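Local atomic coordinates of Glucose/sorbosone dehydrogenases (Escherichia coli K12, PDB entry 2G8S), a protein that belongs to the glucose/sorbosone dehydrogenase family of beta-propeller proteins, is built mainly of antiparallel sheets with very little helix and carries a bound calcium ion. Residues W84-E89 with F115-R120. Sequence-based numbering, arbitrary orientation.
With PO4 (phosphate ion), chain D.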
loop_
_atom_site.group_PDB
_atom_site.type_symbol
_atom_site.label_atom_id
_atom_site.label_comp_id
_atom_site.label_asym_id
_atom_site.label_seq_id
_atom_site.Cartn_x
_atom_site.Cartn_y
_atom_site.Cartn_z
ATOM N N TRP A 84 -13.133 2.425 3.946
ATOM C CA TRP A 84 -12.586 1.076 3.996
ATOM C C TRP A 84 -11.311 1.054 4.823
ATOM O O TRP A 84 -10.507 1.993 4.764
ATOM C CB TRP A 84 -12.272 0.585 2.576
ATOM C CG TRP A 84 -13.481 0.254 1.748
ATOM C CD1 TRP A 84 -14.405 1.130 1.227
ATOM C CD2 TRP A 84 -13.901 -1.055 1.349
ATOM N NE1 TRP A 84 -15.374 0.438 0.527
ATOM C CE2 TRP A 84 -15.088 -0.905 0.584
ATOM C CE3 TRP A 84 -13.385 -2.346 1.556
ATOM C CZ2 TRP A 84 -15.759 -2.005 0.016
ATOM C CZ3 TRP A 84 -14.055 -3.435 1.008
ATOM C CH2 TRP A 84 -15.227 -3.259 0.244
ATOM N N LEU A 85 -11.122 -0.019 5.590
ATOM C CA LEU A 85 -9.898 -0.210 6.373
ATOM C C LEU A 85 -9.335 -1.602 6.126
ATOM O O LEU A 85 -10.089 -2.563 5.910
ATOM C CB LEU A 85 -10.159 -0.065 7.880
ATOM C CG LEU A 85 -10.744 1.256 8.397
ATOM C CD1 LEU A 85 -11.185 1.151 9.858
ATOM C CD2 LEU A 85 -9.719 2.384 8.245
ATOM N N SER A 86 -8.009 -1.711 6.158
ATOM C CA SER A 86 -7.375 -3.016 6.204
ATOM C C SER A 86 -6.544 -3.132 7.475
ATOM O O SER A 86 -6.109 -2.135 8.044
ATOM C CB SER A 86 -6.500 -3.251 4.969
ATOM O OG SER A 86 -5.396 -2.359 4.932
ATOM N N TYR A 87 -6.336 -4.359 7.926
ATOM C CA TYR A 87 -5.663 -4.592 9.202
ATOM C C TYR A 87 -5.203 -6.038 9.270
ATOM O O TYR A 87 -5.653 -6.861 8.483
ATOM C CB TYR A 87 -6.610 -4.266 10.379
ATOM C CG TYR A 87 -7.890 -5.086 10.434
ATOM C CD1 TYR A 87 -8.019 -6.141 11.343
ATOM C CD2 TYR A 87 -8.989 -4.786 9.610
ATOM C CE1 TYR A 87 -9.192 -6.898 11.412
ATOM C CE2 TYR A 87 -10.174 -5.543 9.678
ATOM C CZ TYR A 87 -10.255 -6.599 10.577
ATOM O OH TYR A 87 -11.406 -7.353 10.665
ATOM N N SER A 88 -4.303 -6.342 10.196
ATOM C CA SER A 88 -3.976 -7.748 10.450
ATOM C C SER A 88 -4.867 -8.303 11.552
ATOM O O SER A 88 -5.209 -7.601 12.507
ATOM C CB SER A 88 -2.497 -7.922 10.786
ATOM O OG SER A 88 -2.085 -7.032 11.796
ATOM N N GLU A 89 -5.241 -9.567 11.395
ATOM C CA GLU A 89 -6.161 -10.243 12.306
ATOM C C GLU A 89 -5.636 -11.643 12.623
ATOM O O GLU A 89 -5.253 -12.389 11.724
ATOM C CB GLU A 89 -7.536 -10.342 11.639
ATOM C CG GLU A 89 -8.591 -11.078 12.471
ATOM C CD GLU A 89 -9.826 -11.439 11.672
ATOM O OE1 GLU A 89 -9.684 -12.047 10.591
ATOM O OE2 GLU A 89 -10.950 -11.140 12.141
ATOM N N PHE A 115 -19.191 -1.079 11.028
ATOM C CA PHE A 115 -18.048 -1.699 10.351
ATOM C C PHE A 115 -18.264 -3.198 10.172
ATOM O O PHE A 115 -18.739 -3.873 11.088
ATOM C CB PHE A 115 -16.733 -1.467 11.100
ATOM C CG PHE A 115 -15.528 -1.890 10.315
ATOM C CD1 PHE A 115 -14.943 -1.017 9.404
ATOM C CD2 PHE A 115 -14.990 -3.162 10.472
ATOM C CE1 PHE A 115 -13.834 -1.405 8.667
ATOM C CE2 PHE A 115 -13.892 -3.560 9.736
ATOM C CZ PHE A 115 -13.309 -2.672 8.830
ATOM N N ARG A 116 -17.917 -3.704 8.992
ATOM C CA ARG A 116 -17.998 -5.139 8.697
ATOM C C ARG A 116 -16.767 -5.598 7.919
ATOM O O ARG A 116 -16.291 -4.884 7.043
ATOM C CB ARG A 116 -19.274 -5.462 7.906
ATOM C CG ARG A 116 -19.367 -4.789 6.534
ATOM C CD ARG A 116 -20.728 -5.011 5.895
ATOM N NE ARG A 116 -20.964 -6.425 5.628
ATOM C CZ ARG A 116 -21.144 -6.951 4.421
ATOM N NH1 ARG A 116 -21.135 -6.181 3.339
ATOM N NH2 ARG A 116 -21.344 -8.256 4.302
ATOM N N THR A 117 -16.268 -6.784 8.239
ATOM C CA THR A 117 -15.137 -7.342 7.517
ATOM C C THR A 117 -15.680 -8.178 6.361
ATOM O O THR A 117 -16.451 -9.131 6.559
ATOM C CB THR A 117 -14.233 -8.155 8.459
ATOM O OG1 THR A 117 -13.720 -7.284 9.477
ATOM C CG2 THR A 117 -13.063 -8.778 7.698
ATOM N N VAL A 118 -15.291 -7.804 5.146
ATOM C CA VAL A 118 -15.821 -8.448 3.952
ATOM C C VAL A 118 -14.845 -9.369 3.226
ATOM O O VAL A 118 -15.258 -10.148 2.382
ATOM C CB VAL A 118 -16.422 -7.426 2.944
ATOM C CG1 VAL A 118 -17.454 -6.558 3.614
ATOM C CG2 VAL A 118 -15.334 -6.570 2.304
ATOM N N PHE A 119 -13.556 -9.255 3.542
ATOM C CA PHE A 119 -12.549 -10.067 2.880
ATOM C C PHE A 119 -11.430 -10.408 3.842
ATOM O O PHE A 119 -10.963 -9.555 4.604
ATOM C CB PHE A 119 -11.967 -9.362 1.644
ATOM C CG PHE A 119 -10.754 -10.061 1.088
ATOM C CD1 PHE A 119 -10.894 -11.167 0.260
ATOM C CD2 PHE A 119 -9.472 -9.648 1.445
ATOM C CE1 PHE A 119 -9.772 -11.843 -0.226
ATOM C CE2 PHE A 119 -8.359 -10.311 0.965
ATOM C CZ PHE A 119 -8.507 -11.415 0.132
ATOM N N ARG A 120 -11.009 -11.671 3.802
ATOM C CA ARG A 120 -9.876 -12.129 4.602
ATOM C C ARG A 120 -8.885 -12.944 3.793
ATOM O O ARG A 120 -9.259 -13.851 3.048
ATOM C CB ARG A 120 -10.349 -12.984 5.777
ATOM C CG ARG A 120 -10.986 -12.191 6.872
ATOM C CD ARG A 120 -11.548 -13.119 7.934
ATOM N NE ARG A 120 -11.910 -12.379 9.135
ATOM C CZ ARG A 120 -13.127 -11.918 9.410
ATOM N NH1 ARG A 120 -14.142 -12.103 8.562
ATOM N NH2 ARG A 120 -13.320 -11.252 10.536
HETATM P P PO4 D . -15.036 -12.907 5.174
HETATM O O1 PO4 D . -16.345 -12.176 5.422
HETATM O O2 PO4 D . -14.733 -13.864 6.292
HETATM O O3 PO4 D . -15.115 -13.678 3.880
HETATM O O4 PO4 D . -13.921 -11.898 5.121
#
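Arg120 lies flat between two anions, presenting one edge of its guanidinium to the carboxylate of Glu89 and another to a phosphate ion, probably from the crystallisation liquor. The salt bridge is side-on and doubly bonded: NE of Arg120 reaches OE1 of Glu89 at 2.7 Å and NH2 of Arg120 reaches OE2 of Glu89 at 2.9 Å, both nearly straight. Both oxygens offer their syn lone pairs, and the two planes lie only 10° apart, so the pair fixes the rotation of both groups. Glu89 spans the gap because its CG stands anti to the backbone N (chi1 178°) and the chain runs on extended. The remaining nitrogen, NH1 of Arg120, binds O2 of the phosphate at 2.9 Å, while methyl CG2 of Thr117 sits 3.5 Å above the guanidinium plane, over its centre. Lys124 also pairs with OE1 of Glu89, which probably favours the charged carboxylate.

Two residues back along the strand, the hydroxyl OH of Tyr87 meets OG1 of Thr117 at 2.6 Å, in the plane of the tyrosine ring; either may donate. The rest is apolar: Leu85 lays CB and CD1 against CE1 of Phe115 (3.9 Å from CD1), and CZ3 of the Trp84 indole meets CG2 of Val118 at 3.6 Å, the two side chains crossing at about a right angle.

The segments are not direct sheet partners: their axes, 8.8 Å apart at closest approach, diverge by 63°, and strand 96-105 pairs antiparallel with both. Val118 and Phe119 form a classic beta bulge opposite Val100. Pro58 touches both Leu85 and Phe115, Phe119 packs on strand 142-147 of the next sheet, and strand 68-73 flanks strand 82-90 within this propeller blade.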